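Local coordinates for BH2358 protein (Bacillus halodurans C-125, PDB 2RBD) that is of unknown biochemical function but is probably a spore coat protein, built as a ferritin-like bundle of four long helices, at residues Glu46-Leu51 with Leu149-Asn154; Arg37-His42 with Ala105-Asp110; Glu67-Ser72 with Glu128-Met133; Thr24-Asn29 with Val75-Ala80. One frame throughout, in Å; residues are numbered along the deposited sequence. Where two conformers were deposited one is given.

Contacts 1 and 3 join the same two helices, 46-72 and 128-155, near the two ends of the bundle, with their centres about 31 Å apart. Contact 2 joins helix 16-42 to helix 100-124 and is the buried one of the set, while contact 4 lays the loop after helix 46-72 over helix 16-42. Contacts 1, 3 and 4 are partly buried and mix aliphatic packing with charged or hydrated margins, whereas contact 2 is a ring against methyl groups. Neighbouring contacts meet: N152 ND2 of contact 1 lies 3.1 Å from S108 OG of contact 2, and E67 CG of contact 3 packs on L26 CD2 of contact 4.

Contact 1 (Glu46-Leu51 with Leu149-Asn154); sequences EDLKNL and LKLNKN
L48 and L151 have CA atoms 7.5 Å apart where the beginning of helix 46-72 runs against the end of helix 128-155, nearly antiparallel at 170° with axes 11.0 Å apart at closest approach. L151 carries the contact. With its CG anti to the backbone N (chi1 179°), the isobutyl group is brought out of its own helix into the angle between D47 and L48, on one turn of the partner, and L51, a turn farther on.

Its two methyls divide the work. CD2 meets CD1 of L48 at 3.7 Å, the two side chains crossing at about a right angle, and it also touches CD1 of L51 at 3.8 Å. L51 comes tip to tip with L151, its CD1 reaching back as far as CB of that leucine. The other methyl, L151 CD1, rests 3.8 Å from CB of D47, a contact with the methylene alone. The carboxylate of D47 turns to a salt bridge with K155, one turn beyond L151 on the same helix, and so adds a charged link at the exposed margin of the leucine cluster.

Helix 100-124 packs against the leucines: its D100 and I103 touch L48 and its S104 touches L151, while W157 covers L151 from the chain that follows helix 128-155. L51 faces F144, K147 and M148 farther back along helix 128-155.

Contact 2 (Arg37-His42 with Ala105-Asp110); sequences RSFINH and ATISMD
F39 turns its CG anti to its carbonyl carbon (chi1 -74°), which sends the phenyl ring out toward helix 100-124, and T106 holds CG2 anti to its backbone N, presenting that methyl to the ring. The methyl arrives at the ring's edge, close to its plane: T106 CG2 lies 4.0 Å from F39 CE2 and 4.2 Å from F39 CZ, and the two side chains cross at about a right angle. I107 adds a looser touch. Its chain is extended to the tip, chi2 177°, and CD1 comes to 4.4 Å from CD2 of F39, at an oblique angle to the ring.

The contact is therefore wholly apolar and sparse between the two segments, whose nearest CA atoms, those of F39 and I107, are 9.8 Å apart. It is the length of the phenylalanine that spans the distance. The polar half of T106 stays with its own helix, OG1 bonding to the carbonyl oxygen of E102, so that the hydroxyl has a partner there while the methyl faces the ring.

Further side chains fill in around the pair. I103, one turn before I107, also touches F39, F98 of a neighbouring subunit packs on it, and I107 reaches Y36 and I52.

Helices 16-42 and 100-124 run in opposite directions here, while a long connection between the second and third helices lets helices 46-72 and 100-124 point the same way. That up-down-down-up order of four helices, with aromatic and branched aliphatic side chains meeting inside, is consistent with the ferritin-like fold of this family.

Contact 3 (Glu67-Ser72 with Glu128-Met133); sequences EELLRS and EDVALM
L69 and V130 mark the closest backbone approach, CA to CA 8.8 Å, between the last turns of helix 46-72 and the first turns of helix 128-155; the segments are antiparallel at 162°, and their axes stay 12.5 Å apart. Side chains must bridge this generous spacing, and from helix 46-72 it is L69 that does so.

Three residues of helix 128-155 meet it. CD2 of L69 faces CG2 of V130 at 4.3 Å. The selenomethionine M133 comes in from one turn farther along; its chain is extended through chi1 and chi2 and then bends at chi3, which brings the terminal methyl CE to 4.3 Å from CB of L69. At the end of the bundle the carboxylate of D129 borders the leucine, D129 OD2 lying 3.9 Å from L69 CD1. D129 holds CG between its backbone N and carbonyl carbon (chi1 61°), a less common setting for a helical residue, and OD2 forms a salt bridge with R127, which itself packs on L69.

On the outer side of helix 46-72, R71 forms a salt bridge with E68, NH2 donating to OE1 over 2.8 Å with an N-H...O angle of 146°. The guanidinium lies flat over its own helix, with the carbonyl oxygen of E67 3.8 Å above its plane, over the centre.

No hydrogen bond or salt bridge joins the two segments, so their union rests on apolar packing and the burial of one leucine. R71 pairs with E68 on its own helix, and D129 with R127 just before helix 128-155; R127 probably balances the charge of the carboxylate that borders the methyl group.

Contact 4 (Thr24-Asn29 with Val75-Ala80); sequences TYLSTN and VGLPPA
P78 lies against L26 and S27 where the long crossover loop, which joins the second and third helices of the ferritin-like bundle, passes over helix 16-42. From G76 to P79 the loop is extended, with backbone angles close to polyproline II, and its CA atoms come nearest to the helix at P78 and S27, 5.8 Å apart.

The tight part is apolar. With CG anti to its backbone N (chi1 175°), L26 stands out from the helix and crosses the pyrrolidine ring at about a right angle; its CD2 is 3.6 Å from CD of P78, and its CG touches CG of the same ring. The other end of the ring sits on S27, with P78 CB 3.8 Å from S27 CB, so the proline straddles two consecutive helical residues. W23 and N30, one turn before and one after, also touch the proline. L77 is a lighter partner: in one of its two conformers, its CD2 is 4.1 Å from CD2 of L26, and L77 also packs on L70 of helix 46-72.

Toward P79 the packing gives way to water. The CB of P79 points away from the helix, and I159 of a neighbouring subunit packs on both P79 and S27. No direct hydrogen bond crosses between the segments, but a water joins them. In one of the two conformers of S27, OG is 2.9 Å from this water, which in turn donates a hydrogen bond of 2.6 Å to the carbonyl oxygen O of P79.

Contact 1 (Glu46-Leu51 with Leu149-Asn154)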
loop_
_atom_site.group_PDB
_atom_site.type_symbol
_atom_site.label_atom_id
_atom_site.label_comp_id
_atom_site.label_asym_id
_atom_site.label_seq_id
_atom_site.Cartn_x
_atom_site.Cartn_y
_atom_site.Cartn_z
ATOM N N GLU A 46 20.857 -6.961 24.957
ATOM C CA GLU A 46 20.840 -5.570 25.393
ATOM C C GLU A 46 20.826 -4.562 24.225
ATOM O O GLU A 46 20.303 -3.441 24.360
ATOM C CB GLU A 46 22.009 -5.302 26.358
ATOM C CG GLU A 46 21.913 -6.097 27.679
ATOM C CD GLU A 46 20.577 -5.952 28.419
ATOM O OE1 GLU A 46 20.146 -4.819 28.700
ATOM O OE2 GLU A 46 19.948 -6.988 28.727
ATOM N N ASP A 47 21.400 -4.944 23.096
ATOM C CA ASP A 47 21.402 -4.093 21.909
ATOM C C ASP A 47 19.988 -3.967 21.334
ATOM O O ASP A 47 19.559 -2.892 20.940
ATOM C CB ASP A 47 22.346 -4.635 20.848
ATOM C CG ASP A 47 23.812 -4.668 21.318
ATOM O OD1 ASP A 47 24.226 -3.635 21.867
ATOM O OD2 ASP A 47 24.509 -5.703 21.122
ATOM N N LEU A 48 19.255 -5.069 21.331
ATOM C CA LEU A 48 17.867 -5.019 20.903
ATOM C C LEU A 48 17.057 -4.212 21.902
ATOM O O LEU A 48 16.236 -3.370 21.507
ATOM C CB LEU A 48 17.322 -6.436 20.769
ATOM C CG LEU A 48 15.822 -6.564 20.470
ATOM C CD1 LEU A 48 15.466 -5.791 19.220
ATOM C CD2 LEU A 48 15.425 -8.055 20.314
ATOM N N LYS A 49 17.277 -4.420 23.198
ATOM C CA LYS A 49 16.564 -3.672 24.210
ATOM C C LYS A 49 16.741 -2.163 24.032
ATOM O O LYS A 49 15.798 -1.371 24.140
ATOM C CB LYS A 49 17.054 -4.089 25.585
ATOM C CG LYS A 49 16.060 -3.890 26.675
ATOM C CD LYS A 49 16.536 -4.551 28.003
ATOM C CE LYS A 49 16.833 -6.065 27.868
ATOM N NZ LYS A 49 17.347 -6.664 29.148
ATOM N N ASN A 50 17.967 -1.754 23.728
ATOM C CA ASN A 50 18.224 -0.353 23.550
ATOM C C ASN A 50 17.432 0.230 22.393
ATOM O O ASN A 50 16.953 1.350 22.455
ATOM C CB ASN A 50 19.703 -0.100 23.280
ATOM C CG ASN A 50 20.560 -0.177 24.545
ATOM O OD1 ASN A 50 20.085 0.003 25.660
ATOM N ND2 ASN A 50 21.847 -0.443 24.344
ATOM N N LEU A 51 17.330 -0.523 21.314
ATOM C CA LEU A 51 16.589 -0.063 20.141
ATOM C C LEU A 51 15.077 -0.041 20.389
ATOM O O LEU A 51 14.377 0.843 19.891
ATOM C CB LEU A 51 16.947 -0.897 18.917
ATOM C CG LEU A 51 18.284 -0.516 18.255
ATOM C CD1 LEU A 51 18.808 -1.601 17.285
ATOM C CD2 LEU A 51 18.165 0.844 17.533
ATOM N N LEU A 149 18.086 -2.887 10.559
ATOM C CA LEU A 149 18.727 -3.748 9.591
ATOM C C LEU A 149 20.151 -4.068 10.039
ATOM O O LEU A 149 20.566 -5.223 9.959
ATOM C CB LEU A 149 18.737 -3.076 8.230
ATOM C CG LEU A 149 19.368 -3.841 7.060
ATOM C CD1 LEU A 149 18.663 -5.202 6.922
ATOM C CD2 LEU A 149 19.298 -2.997 5.778
ATOM N N LYS A 150 20.885 -3.062 10.506
ATOM C CA LYS A 150 22.267 -3.272 11.003
ATOM C C LYS A 150 22.296 -4.282 12.162
ATOM O O LYS A 150 23.121 -5.208 12.187
ATOM C CB LYS A 150 22.882 -1.955 11.435
ATOM C CG LYS A 150 23.426 -1.145 10.273
ATOM C CD LYS A 150 23.808 0.254 10.684
ATOM C CE LYS A 150 24.194 1.103 9.467
ATOM N NZ LYS A 150 24.567 2.474 9.930
ATOM N N LEU A 151 21.364 -4.130 13.096
ATOM C CA LEU A 151 21.202 -5.073 14.213
ATOM C C LEU A 151 20.988 -6.483 13.727
ATOM O O LEU A 151 21.674 -7.402 14.159
ATOM C CB LEU A 151 20.060 -4.650 15.126
ATOM C CG LEU A 151 19.727 -5.532 16.340
ATOM C CD1 LEU A 151 20.740 -5.278 17.420
ATOM C CD2 LEU A 151 18.288 -5.303 16.873
ATOM N N ASN A 152 20.012 -6.674 12.835
ATOM C CA ASN A 152 19.679 -7.987 12.344
ATOM C C ASN A 152 20.861 -8.630 11.626
ATOM O O ASN A 152 21.110 -9.839 11.757
ATOM C CB ASN A 152 18.456 -7.912 11.441
ATOM C CG ASN A 152 17.174 -7.705 12.220
ATOM O OD1 ASN A 152 17.020 -8.245 13.296
ATOM N ND2 ASN A 152 16.252 -6.905 11.674
ATOM N N LYS A 153 21.587 -7.828 10.872
ATOM C CA LYS A 153 22.814 -8.306 10.227
ATOM C C LYS A 153 23.857 -8.705 11.268
ATOM O O LYS A 153 24.377 -9.820 11.183
ATOM C CB LYS A 153 23.383 -7.266 9.257
ATOM C CG LYS A 153 22.540 -7.059 8.010
ATOM C CD LYS A 153 23.135 -5.952 7.158
ATOM C CE LYS A 153 22.415 -5.776 5.810
ATOM N NZ LYS A 153 22.900 -4.605 5.000
ATOM N N ASN A 154 24.108 -7.829 12.230
ATOM C CA ASN A 154 25.166 -8.027 13.230
ATOM C C ASN A 154 24.913 -9.282 14.066
ATOM O O ASN A 154 25.856 -10.020 14.422
ATOM C CB ASN A 154 25.252 -6.822 14.141
ATOM C CG ASN A 154 25.819 -5.564 13.445
ATOM O OD1 ASN A 154 26.372 -5.651 12.359
ATOM N ND2 ASN A 154 25.682 -4.397 14.094
#

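Contact 2 (Arg37-His42 with Ala105-Asp110)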
loop_
_atom_site.group_PDB
_atom_site.type_symbol
_atom_site.label_atom_id
_atom_site.label_comp_id
_atom_site.label_asym_id
_atom_site.label_seq_id
_atom_site.Cartn_x
_atom_site.Cartn_y
_atom_site.Cartn_z
ATOM N N ARG A 37 6.735 -2.254 25.065
ATOM C CA ARG A 37 6.990 -2.308 26.504
ATOM C C ARG A 37 6.917 -3.753 27.016
ATOM O O ARG A 37 7.698 -4.169 27.885
ATOM C CB ARG A 37 6.017 -1.385 27.208
ATOM C CG ARG A 37 6.424 0.076 27.087
ATOM C CD ARG A 37 5.339 0.965 27.660
ATOM N NE ARG A 37 5.836 2.318 27.897
ATOM C CZ ARG A 37 5.037 3.332 28.202
ATOM N NH1 ARG A 37 3.726 3.211 28.192
ATOM N NH2 ARG A 37 5.556 4.500 28.505
ATOM N N SER A 38 6.018 -4.546 26.436
ATOM C CA SER A 38 6.005 -5.975 26.784
ATOM C C SER A 38 7.261 -6.648 26.238
ATOM O O SER A 38 7.961 -7.339 26.973
ATOM C CB SER A 38 4.772 -6.666 26.246
ATOM O OG SER A 38 4.760 -8.016 26.670
ATOM N N PHE A 39 7.626 -6.357 24.981
ATOM C CA PHE A 39 8.854 -6.920 24.408
ATOM C C PHE A 39 10.111 -6.605 25.219
ATOM O O PHE A 39 10.983 -7.441 25.301
ATOM C CB PHE A 39 9.054 -6.441 22.987
ATOM C CG PHE A 39 8.142 -7.079 21.957
ATOM C CD1 PHE A 39 7.482 -8.284 22.159
ATOM C CD2 PHE A 39 8.024 -6.473 20.729
ATOM C CE1 PHE A 39 6.679 -8.840 21.150
ATOM C CE2 PHE A 39 7.226 -7.007 19.725
ATOM C CZ PHE A 39 6.548 -8.183 19.953
ATOM N N ILE A 40 10.201 -5.432 25.834
ATOM C CA ILE A 40 11.349 -5.133 26.698
ATOM C C ILE A 40 11.504 -6.217 27.764
ATOM O O ILE A 40 12.597 -6.668 28.042
ATOM C CB ILE A 40 11.214 -3.716 27.359
ATOM C CG1 ILE A 40 11.785 -2.654 26.416
ATOM C CG2 ILE A 40 11.924 -3.628 28.723
ATOM C CD1 ILE A 40 11.090 -1.325 26.563
ATOM N N ASN A 41 10.386 -6.640 28.340
ATOM C CA ASN A 41 10.384 -7.689 29.354
ATOM C C ASN A 41 10.724 -9.087 28.836
ATOM O O ASN A 41 11.159 -9.937 29.614
ATOM C CB ASN A 41 9.052 -7.691 30.078
ATOM C CG ASN A 41 8.910 -6.497 31.031
ATOM O OD1 ASN A 41 9.884 -6.120 31.661
ATOM N ND2 ASN A 41 7.724 -5.950 31.164
ATOM N N HIS A 42 10.521 -9.338 27.547
ATOM C CA HIS A 42 10.799 -10.621 26.905
ATOM C C HIS A 42 12.194 -10.703 26.321
ATOM O O HIS A 42 12.599 -11.749 25.915
ATOM C CB HIS A 42 9.832 -10.870 25.724
ATOM C CG HIS A 42 8.445 -11.236 26.125
ATOM N ND1 HIS A 42 7.939 -12.499 25.990
ATOM C CD2 HIS A 42 7.443 -10.497 26.644
ATOM C CE1 HIS A 42 6.680 -12.528 26.399
ATOM N NE2 HIS A 42 6.349 -11.317 26.804
ATOM N N ALA A 105 12.350 -9.096 14.209
ATOM C CA ALA A 105 11.590 -9.231 12.956
ATOM C C ALA A 105 10.301 -8.441 12.989
ATOM O O ALA A 105 9.990 -7.738 12.038
ATOM C CB ALA A 105 11.285 -10.678 12.686
ATOM N N THR A 106 9.567 -8.564 14.084
ATOM C CA THR A 106 8.334 -7.850 14.259
ATOM C C THR A 106 8.499 -6.354 14.199
ATOM O O THR A 106 7.783 -5.646 13.461
ATOM C CB THR A 106 7.693 -8.242 15.598
ATOM O OG1 THR A 106 7.435 -9.644 15.565
ATOM C CG2 THR A 106 6.390 -7.481 15.848
ATOM N N ILE A 107 9.457 -5.852 14.957
ATOM C CA ILE A 107 9.703 -4.437 14.974
ATOM C C ILE A 107 10.150 -3.946 13.580
ATOM O O ILE A 107 9.731 -2.908 13.100
ATOM C CB ILE A 107 10.747 -4.086 16.043
ATOM C CG1 ILE A 107 10.173 -4.424 17.412
ATOM C CG2 ILE A 107 11.163 -2.587 15.894
ATOM C CD1 ILE A 107 11.123 -4.198 18.543
ATOM N N SER A 108 11.000 -4.713 12.917
ATOM C CA SER A 108 11.438 -4.344 11.558
ATOM C C SER A 108 10.262 -4.246 10.575
ATOM O O SER A 108 10.167 -3.298 9.773
ATOM C CB SER A 108 12.466 -5.340 11.041
ATOM O OG SER A 108 13.603 -5.338 11.907
HETATM N N MSE A 109 9.322 -5.186 10.681
HETATM C CA MSE A 109 8.134 -5.138 9.835
HETATM C C MSE A 109 7.250 -3.948 10.191
HETATM O O MSE A 109 6.702 -3.304 9.298
HETATM C CB MSE A 109 7.362 -6.445 9.893
HETATM C CG MSE A 109 8.107 -7.529 9.200
HETATM SE SE MSE A 109 7.178 -9.191 9.245
HETATM C CE MSE A 109 7.453 -9.612 11.013
ATOM N N ASP A 110 7.142 -3.670 11.466
ATOM C CA ASP A 110 6.371 -2.512 11.901
ATOM C C ASP A 110 6.948 -1.190 11.323
ATOM O O ASP A 110 6.209 -0.282 10.881
ATOM C CB ASP A 110 6.331 -2.377 13.444
ATOM C CG ASP A 110 5.548 -3.480 14.157
ATOM O OD1 ASP A 110 4.610 -4.059 13.549
ATOM O OD2 ASP A 110 5.888 -3.760 15.331
#

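Contact 3 (Glu67-Ser72 with Glu128-Met133)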
loop_
_atom_site.group_PDB
_atom_site.type_symbol
_atom_site.label_atom_id
_atom_site.label_comp_id
_atom_site.label_asym_id
_atom_site.label_seq_id
_atom_site.Cartn_x
_atom_site.Cartn_y
_atom_site.Cartn_z
ATOM N N GLU A 67 -1.056 14.439 19.178
ATOM C CA GLU A 67 -2.074 14.766 20.167
ATOM C C GLU A 67 -2.323 16.267 20.169
ATOM O O GLU A 67 -3.464 16.704 20.278
ATOM C CB GLU A 67 -1.700 14.209 21.550
ATOM C CG GLU A 67 -1.776 12.665 21.558
ATOM C CD GLU A 67 -1.549 12.027 22.915
ATOM O OE1 GLU A 67 -0.843 12.637 23.760
ATOM O OE2 GLU A 67 -2.094 10.920 23.140
ATOM N N GLU A 68 -1.295 17.068 19.989
ATOM C CA GLU A 68 -1.496 18.525 19.934
ATOM C C GLU A 68 -2.305 18.903 18.703
ATOM O O GLU A 68 -3.203 19.755 18.767
ATOM C CB GLU A 68 -0.166 19.262 19.974
ATOM C CG GLU A 68 -0.294 20.794 19.782
ATOM C CD GLU A 68 -1.241 21.467 20.828
ATOM O OE1 GLU A 68 -1.281 21.014 22.017
ATOM O OE2 GLU A 68 -1.939 22.461 20.461
ATOM N N LEU A 69 -2.027 18.262 17.577
ATOM C CA LEU A 69 -2.801 18.497 16.357
ATOM C C LEU A 69 -4.255 18.158 16.549
ATOM O O LEU A 69 -5.146 18.979 16.293
ATOM C CB LEU A 69 -2.219 17.673 15.184
ATOM C CG LEU A 69 -2.963 17.772 13.846
ATOM C CD1 LEU A 69 -2.839 19.173 13.248
ATOM C CD2 LEU A 69 -2.480 16.683 12.867
ATOM N N LEU A 70 -4.518 16.967 17.050
ATOM C CA LEU A 70 -5.915 16.565 17.284
ATOM C C LEU A 70 -6.620 17.395 18.342
ATOM O O LEU A 70 -7.779 17.784 18.148
ATOM C CB LEU A 70 -6.016 15.078 17.604
ATOM C CG LEU A 70 -5.558 14.172 16.465
ATOM C CD1 LEU A 70 -5.851 12.740 16.913
ATOM C CD2 LEU A 70 -6.202 14.492 15.135
ATOM N N ARG A 71 -5.923 17.690 19.425
ATOM C CA ARG A 71 -6.540 18.497 20.505
ATOM C C ARG A 71 -6.895 19.903 20.016
ATOM O O ARG A 71 -7.903 20.481 20.451
ATOM C CB ARG A 71 -5.631 18.596 21.732
ATOM C CG ARG A 71 -5.621 17.354 22.624
ATOM C CD ARG A 71 -4.999 17.692 23.999
ATOM N NE ARG A 71 -3.766 18.428 23.779
ATOM C CZ ARG A 71 -2.551 17.890 23.819
ATOM N NH1 ARG A 71 -2.364 16.612 24.187
ATOM N NH2 ARG A 71 -1.505 18.658 23.526
ATOM N N SER A 72 -6.083 20.470 19.118
ATOM C CA SER A 72 -6.312 21.813 18.606
ATOM C C SER A 72 -7.390 21.840 17.522
ATOM O O SER A 72 -7.788 22.900 17.068
ATOM C CB SER A 72 -5.044 22.397 17.987
ATOM O OG SER A 72 -3.955 22.379 18.884
ATOM N N GLU A 128 -0.702 21.828 4.629
ATOM C CA GLU A 128 0.749 21.691 4.484
ATOM C C GLU A 128 1.465 21.238 5.759
ATOM O O GLU A 128 2.480 20.541 5.708
ATOM C CB GLU A 128 1.365 23.015 3.994
ATOM C CG GLU A 128 0.939 23.394 2.606
ATOM C CD GLU A 128 1.455 24.799 2.166
ATOM O OE1 GLU A 128 1.820 25.629 3.037
ATOM O OE2 GLU A 128 1.493 25.058 0.935
ATOM N N ASP A 129 0.948 21.651 6.912
ATOM C CA ASP A 129 1.543 21.254 8.190
ATOM C C ASP A 129 1.472 19.746 8.427
ATOM O O ASP A 129 2.357 19.181 9.069
ATOM C CB ASP A 129 0.911 22.021 9.365
ATOM C CG ASP A 129 -0.593 21.777 9.526
ATOM O OD1 ASP A 129 -1.353 21.863 8.539
ATOM O OD2 ASP A 129 -1.016 21.510 10.670
ATOM N N VAL A 130 0.375 19.136 7.989
ATOM C CA VAL A 130 0.182 17.671 8.138
ATOM C C VAL A 130 1.197 16.936 7.251
ATOM O O VAL A 130 1.894 16.037 7.720
ATOM C CB VAL A 130 -1.278 17.226 7.851
ATOM C CG1 VAL A 130 -1.434 15.685 7.961
ATOM C CG2 VAL A 130 -2.293 17.956 8.782
ATOM N N ALA A 131 1.336 17.374 6.005
ATOM C CA ALA A 131 2.316 16.793 5.110
ATOM C C ALA A 131 3.728 16.905 5.660
ATOM O O ALA A 131 4.530 15.949 5.605
ATOM C CB ALA A 131 2.220 17.482 3.746
ATOM N N LEU A 132 4.057 18.081 6.200
ATOM C CA LEU A 132 5.392 18.311 6.716
ATOM C C LEU A 132 5.665 17.481 7.949
ATOM O O LEU A 132 6.771 16.956 8.097
ATOM C CB LEU A 132 5.679 19.787 7.010
ATOM C CG LEU A 132 6.023 20.629 5.783
ATOM C CD1 LEU A 132 6.103 22.077 6.196
ATOM C CD2 LEU A 132 7.330 20.216 5.115
HETATM N N MSE A 133 4.677 17.345 8.845
HETATM C CA MSE A 133 4.853 16.505 10.034
HETATM C C MSE A 133 5.239 15.073 9.661
HETATM O O MSE A 133 6.186 14.467 10.218
HETATM C CB MSE A 133 3.526 16.476 10.825
HETATM C CG MSE A 133 3.605 15.676 12.071
HETATM SE SE MSE A 133 1.881 15.744 13.059
HETATM C CE MSE A 133 1.726 17.662 13.382
#

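Contact 4 (Thr24-Asn29 with Val75-Ala80)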
loop_
_atom_site.group_PDB
_atom_site.type_symbol
_atom_site.label_atom_id
_atom_site.label_comp_id
_atom_site.label_asym_id
_atom_site.label_seq_id
_atom_site.Cartn_x
_atom_site.Cartn_y
_atom_site.Cartn_z
ATOM N N THR A 24 -5.749 7.346 13.402
ATOM C CA THR A 24 -5.355 5.972 13.280
ATOM C C THR A 24 -3.839 5.758 13.550
ATOM O O THR A 24 -3.430 4.796 14.208
ATOM C CB THR A 24 -5.772 5.446 11.903
ATOM O OG1 THR A 24 -7.200 5.426 11.806
ATOM C CG2 THR A 24 -5.272 4.026 11.693
ATOM N N TYR A 25 -3.007 6.647 13.038
ATOM C CA TYR A 25 -1.574 6.586 13.264
ATOM C C TYR A 25 -1.233 6.682 14.757
ATOM O O TYR A 25 -0.395 5.978 15.316
ATOM C CB TYR A 25 -0.888 7.690 12.433
ATOM C CG TYR A 25 0.620 7.607 12.373
ATOM C CD1 TYR A 25 1.403 8.141 13.384
ATOM C CD2 TYR A 25 1.279 6.990 11.289
ATOM C CE1 TYR A 25 2.771 8.111 13.298
ATOM C CE2 TYR A 25 2.648 6.946 11.231
ATOM C CZ TYR A 25 3.398 7.478 12.242
ATOM O OH TYR A 25 4.786 7.492 12.210
ATOM N N LEU A 26 -1.855 7.631 15.427
ATOM C CA LEU A 26 -1.697 7.788 16.875
ATOM C C LEU A 26 -2.152 6.521 17.626
ATOM O O LEU A 26 -1.477 6.055 18.520
ATOM C CB LEU A 26 -2.508 9.015 17.319
ATOM C CG LEU A 26 -2.582 9.298 18.818
ATOM C CD1 LEU A 26 -1.182 9.383 19.470
ATOM C CD2 LEU A 26 -3.418 10.579 19.089
ATOM N N SER A 27 -3.310 5.976 17.263
ATOM C CA SER A 27 -3.759 4.734 17.864
ATOM C C SER A 27 -2.767 3.580 17.616
ATOM O O SER A 27 -2.491 2.795 18.529
ATOM C CB SER A 27 -5.187 4.392 17.393
ATOM O OG SER A 27 -5.764 3.375 18.200
ATOM N N THR A 28 -2.258 3.471 16.388
ATOM C CA THR A 28 -1.237 2.467 16.050
ATOM C C THR A 28 -0.008 2.628 16.961
ATOM O O THR A 28 0.462 1.644 17.560
ATOM C CB THR A 28 -0.905 2.508 14.570
ATOM O OG1 THR A 28 -2.120 2.254 13.842
ATOM C CG2 THR A 28 0.133 1.405 14.241
ATOM N N ASN A 29 0.470 3.861 17.099
ATOM C CA ASN A 29 1.587 4.140 17.998
ATOM C C ASN A 29 1.260 3.701 19.437
ATOM O O ASN A 29 2.108 3.108 20.103
ATOM C CB ASN A 29 1.996 5.610 17.996
ATOM C CG ASN A 29 2.949 5.980 16.861
ATOM O OD1 ASN A 29 3.276 5.138 16.023
ATOM N ND2 ASN A 29 3.394 7.238 16.838
ATOM N N VAL A 75 -10.727 17.002 17.798
ATOM C CA VAL A 75 -10.831 15.577 17.500
ATOM C C VAL A 75 -10.535 14.794 18.788
ATOM O O VAL A 75 -9.512 15.040 19.443
ATOM C CB VAL A 75 -9.840 15.148 16.388
ATOM C CG1 VAL A 75 -9.942 13.632 16.139
ATOM C CG2 VAL A 75 -10.029 16.000 15.082
ATOM N N GLY A 76 -11.424 13.875 19.159
ATOM C CA GLY A 76 -11.181 12.999 20.284
ATOM C C GLY A 76 -9.991 12.103 20.080
ATOM O O GLY A 76 -9.784 11.572 18.998
ATOM N N LEU A 77 -9.235 11.916 21.141
ATOM C CA LEU A 77 -8.031 11.079 21.102
ATOM C C LEU A 77 -8.376 9.639 21.366
ATOM O O LEU A 77 -9.311 9.345 22.099
ATOM C CB LEU A 77 -6.978 11.559 22.123
ATOM C CG LEU A 77 -6.453 12.990 21.993
ATOM C CD1 LEU A 77 -5.279 13.275 22.940
ATOM C CD2 LEU A 77 -6.059 13.309 20.552
ATOM N N PRO A 78 -7.626 8.715 20.754
ATOM C CA PRO A 78 -7.861 7.306 21.028
ATOM C C PRO A 78 -7.294 6.914 22.398
ATOM O O PRO A 78 -6.276 7.422 22.808
ATOM C CB PRO A 78 -7.068 6.589 19.912
ATOM C CG PRO A 78 -6.012 7.514 19.566
ATOM C CD PRO A 78 -6.512 8.924 19.813
ATOM N N PRO A 79 -7.931 6.003 23.094
ATOM C CA PRO A 79 -7.420 5.574 24.390
ATOM C C PRO A 79 -6.193 4.696 24.213
ATOM O O PRO A 79 -6.218 3.794 23.392
ATOM C CB PRO A 79 -8.578 4.785 24.972
ATOM C CG PRO A 79 -9.313 4.296 23.763
ATOM C CD PRO A 79 -9.204 5.367 22.738
ATOM N N ALA A 80 -5.169 4.960 25.005
ATOM C CA ALA A 80 -3.921 4.222 24.990
ATOM C C ALA A 80 -3.822 3.209 26.122
ATOM O O ALA A 80 -4.223 3.487 27.254
ATOM C CB ALA A 80 -2.788 5.185 25.118
HETATM O O HOH W 1 -5.063 3.881 21.014
#